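Local coordinates for precorrin-6A reductase (PDB 4X7G), which catalyses the NADPH-dependent reduction of the tetrapyrrole precorrin-6A on the pathway to vitamin B12, and is held here with NADP and a bound precorrin, at residues A[179-184]-A[203-208]. Residues are numbered along the deposited sequence; the frame is centred on the assembly and turned at random.
With 3Y8 (3-[(1R,2S,3S,7S,11S,16S,17R,18R,19R)-2,7,12,18-tetrakis(2-hydroxy-2-oxoethyl)-3,13-bis(3-hydroxy-3-oxopropyl)-1,2,5,7,11,17-hexamethyl-17-(3-oxidanyl-3-oxidanylidene-prop-1-enyl)-3,6,8,10,15,16,18,19,21,24-decahydrocorrin-8-yl]propanoic acid), chain C.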
# COMPACT_ATOMS: atom_id res chain seq x y z
N GLN A 179 -19.83 -0.82 0.59
CA GLN A 179 -20.89 -0.22 1.34
C GLN A 179 -20.39 0.94 2.20
O GLN A 179 -21.03 1.96 2.31
CB GLN A 179 -21.58 -1.22 2.24
CG GLN A 179 -22.58 -2.07 1.52
CD GLN A 179 -23.10 -3.14 2.48
OE1 GLN A 179 -22.83 -3.16 3.70
NE2 GLN A 179 -24.09 -3.79 2.00
N GLY A 180 -19.29 0.71 2.88
CA GLY A 180 -18.75 1.70 3.78
C GLY A 180 -18.29 2.98 3.04
O GLY A 180 -18.64 4.07 3.41
N ASP A 181 -17.59 2.76 1.90
CA ASP A 181 -17.11 3.92 1.15
C ASP A 181 -18.18 4.62 0.42
O ASP A 181 -18.18 5.84 0.24
CB ASP A 181 -15.95 3.49 0.24
CG ASP A 181 -14.63 3.45 0.98
OD1 ASP A 181 -14.63 3.35 2.23
OD2 ASP A 181 -13.57 3.44 0.30
N THR A 182 -19.25 3.90 -0.01
CA THR A 182 -20.41 4.54 -0.58
C THR A 182 -21.03 5.47 0.44
O THR A 182 -21.35 6.64 0.14
CB THR A 182 -21.42 3.53 -1.14
OG1 THR A 182 -20.80 2.76 -2.14
CG2 THR A 182 -22.63 4.21 -1.73
N GLU A 183 -21.25 5.03 1.66
CA GLU A 183 -21.86 5.87 2.65
C GLU A 183 -21.01 7.07 2.97
O GLU A 183 -21.54 8.17 3.15
CB GLU A 183 -22.14 5.01 3.93
CG GLU A 183 -22.56 5.81 5.12
CD GLU A 183 -23.86 6.53 5.01
OE1 GLU A 183 -24.63 6.18 4.17
OE2 GLU A 183 -24.13 7.52 5.73
N LEU A 184 -19.70 6.92 3.05
CA LEU A 184 -18.82 8.05 3.28
C LEU A 184 -18.89 9.08 2.17
O LEU A 184 -19.03 10.26 2.44
CB LEU A 184 -17.44 7.51 3.47
CG LEU A 184 -16.38 8.59 3.76
CD1 LEU A 184 -16.77 9.36 5.02
CD2 LEU A 184 -15.01 7.99 3.83
N ALA A 203 -8.22 -1.49 -0.77
CA ALA A 203 -8.71 -0.11 -0.97
C ALA A 203 -9.27 0.07 -2.35
O ALA A 203 -9.42 1.19 -2.82
CB ALA A 203 -7.66 0.87 -0.61
N GLU A 204 -9.72 -1.03 -2.99
CA GLU A 204 -10.47 -0.89 -4.26
C GLU A 204 -11.83 -0.34 -4.04
O GLU A 204 -12.45 0.25 -4.97
CB GLU A 204 -10.54 -2.26 -4.94
CG GLU A 204 -11.09 -2.37 -6.29
CD GLU A 204 -10.89 -3.87 -6.70
OE1 GLU A 204 -11.86 -4.60 -6.59
OE2 GLU A 204 -9.76 -4.34 -6.89
N ALA A 205 -12.35 -0.48 -2.82
CA ALA A 205 -13.73 -0.07 -2.54
C ALA A 205 -14.08 1.34 -2.99
O ALA A 205 -15.15 1.57 -3.50
CB ALA A 205 -14.04 -0.22 -1.06
N LYS A 206 -13.13 2.29 -2.80
CA LYS A 206 -13.44 3.66 -3.11
C LYS A 206 -13.73 3.85 -4.61
O LYS A 206 -14.49 4.71 -4.96
CB LYS A 206 -12.33 4.65 -2.67
CG LYS A 206 -11.02 4.34 -3.29
CD LYS A 206 -9.93 5.31 -2.89
CE LYS A 206 -8.56 4.87 -3.22
NZ LYS A 206 -8.11 3.71 -2.39
N LEU A 207 -13.10 3.04 -5.42
CA LEU A 207 -13.32 3.15 -6.89
C LEU A 207 -14.71 2.66 -7.28
O LEU A 207 -15.39 3.23 -8.11
CB LEU A 207 -12.30 2.34 -7.67
CG LEU A 207 -10.88 2.67 -7.39
CD1 LEU A 207 -9.96 1.67 -8.12
CD2 LEU A 207 -10.55 4.11 -7.76
N ILE A 208 -15.15 1.56 -6.62
CA ILE A 208 -16.49 1.03 -6.90
C ILE A 208 -17.55 1.94 -6.39
O ILE A 208 -18.59 2.20 -7.03
CB ILE A 208 -16.56 -0.42 -6.34
CG1 ILE A 208 -15.48 -1.32 -6.92
CG2 ILE A 208 -17.96 -1.00 -6.57
CD1 ILE A 208 -15.14 -2.62 -6.19
C48 3Y8 C . 1.30 0.70 8.66
C47 3Y8 C . -1.10 -1.33 9.24
C43 3Y8 C . -4.69 -5.41 6.27
C42 3Y8 C . -4.84 -3.83 6.11
C41 3Y8 C . -3.87 -3.50 4.99
C38 3Y8 C . -3.37 -1.87 1.47
C37 3Y8 C . -4.69 -2.06 2.12
C36 3Y8 C . -6.32 -1.63 3.98
C35 3Y8 C . -5.92 0.73 1.96
C32 3Y8 C . -8.24 4.91 1.14
C31 3Y8 C . -6.72 4.58 0.84
C2 3Y8 C . -3.39 4.30 1.79
C1 3Y8 C . -2.82 3.93 3.20
C4 3Y8 C . -4.28 2.24 2.62
C5 3Y8 C . -4.84 1.03 2.73
C7 3Y8 C . -4.83 -1.41 3.56
C8 3Y8 C . -3.95 -2.03 4.60
C6 3Y8 C . -4.42 -0.05 3.60
C3 3Y8 C . -4.65 3.41 1.71
C11 3Y8 C . -2.16 0.02 7.26
C12 3Y8 C . -1.08 -0.20 8.19
C13 3Y8 C . -0.09 0.66 8.02
C14 3Y8 C . -0.49 1.58 6.97
C15 3Y8 C . 0.27 2.63 6.52
C16 3Y8 C . -0.23 3.49 5.44
C17 3Y8 C . 0.35 4.83 5.08
C18 3Y8 C . -0.61 5.28 3.93
C19 3Y8 C . -1.30 3.95 3.39
C20 3Y8 C . -3.53 4.72 4.31
C21 3Y8 C . -1.88 -0.88 10.55
C24 3Y8 C . -3.51 0.22 7.95
C25 3Y8 C . -3.75 5.79 1.64
C26 3Y8 C . -2.45 3.82 0.68
O59 3Y8 C . -2.77 7.30 8.15
C57 3Y8 C . -1.60 6.72 8.05
O58 3Y8 C . -0.63 6.81 8.85
C56 3Y8 C . -1.38 6.01 6.74
C55 3Y8 C . 0.11 5.82 6.31
C54 3Y8 C . 1.80 4.75 4.66
C60 3Y8 C . 0.01 6.00 2.73
C61 3Y8 C . 0.52 7.35 2.96
O62 3Y8 C . 1.28 7.82 2.03
O63 3Y8 C . 0.20 8.02 3.98
N24 3Y8 C . -1.03 2.99 4.48
N23 3Y8 C . -1.73 1.19 6.55
C49 3Y8 C . 2.31 0.00 7.74
C50 3Y8 C . 3.71 -0.12 8.25
O51 3Y8 C . 4.04 0.40 9.33
O52 3Y8 C . 4.45 -0.89 7.53
O23 3Y8 C . -2.70 -1.72 10.99
O22 3Y8 C . -1.63 0.20 11.01
C10 3Y8 C . -2.18 -1.17 6.24
C9 3Y8 C . -3.24 -1.06 5.20
N22 3Y8 C . -3.56 0.17 4.61
O44 3Y8 C . -5.35 -6.07 5.46
O45 3Y8 C . -4.14 -5.77 7.22
O39 3Y8 C . -3.02 -2.84 0.73
O40 3Y8 C . -2.81 -0.78 1.54
N21 3Y8 C . -3.29 2.57 3.39
C27 3Y8 C . -3.03 4.00 -0.75
O28 3Y8 C . -2.85 5.10 -1.28
O29 3Y8 C . -3.64 3.08 -1.29
C30 3Y8 C . -6.08 3.93 2.03
O34 3Y8 C . -8.40 5.77 2.09
O33 3Y8 C . -8.95 4.39 0.28
O HOH W 1 -11.25 2.22 -0.43
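At the edge of the precorrin pocket, Asp181 of helix 178-187 meets Ala205 and Lys206 in the first turn of helix 205-213. The carboxylate comes up to the backbone of that turn: Asp181 OD2 lies 3.3 Å from Lys206 N, yet the angle is too poor for a hydrogen bond, and the same oxygen touches Lys206 CB at 3.4 Å. A water bridges them, hydrogen-bonded to Asp181 OD2 at 2.7 Å and weakly to Lys206 N at 3.0 Å, and it also lies within hydrogen-bonding distance of 3Y8 O33, 3.2 Å away. Aspartate suits this place because its short acidic side chain can reach the water on the Lys206 amide, in a first turn whose helix dipole probably favours its negative charge. A chi1 of -83°, with CG anti to the carbonyl carbon, sends the carboxylate off its own helix toward the Lys206 backbone and Arg153; the other oxygen, OD1, forms a salt bridge with Arg153, so both ends of the buried carboxylate are satisfied. Ala205, with only a methyl group, lets the helices come close, its CB 3.9 Å from Asp181 OD2.

Lys206 turns its long chain away from Asp181 to the ligand. It is extended until a bend at chi4 (-70°) brings NZ to two acceptors, each at 2.9 Å: Ala203 O, met 19° from the carbonyl plane, and carboxylate oxygen O33 of 3Y8. The lysine thus ties the helix start to the preceding loop while offering its probable positive charge to a propionate arm.

Beyond the pocket, Asp181 and Ala205 both touch Phe176, while Asp181 and Thr182 reach Ala209 farther along helix 205-213. About one turn on along helix 178-187, Leu184 packs on strands 149-154 and 167-171 of the parallel sheet that runs from strand 109-113 to strand 167-171.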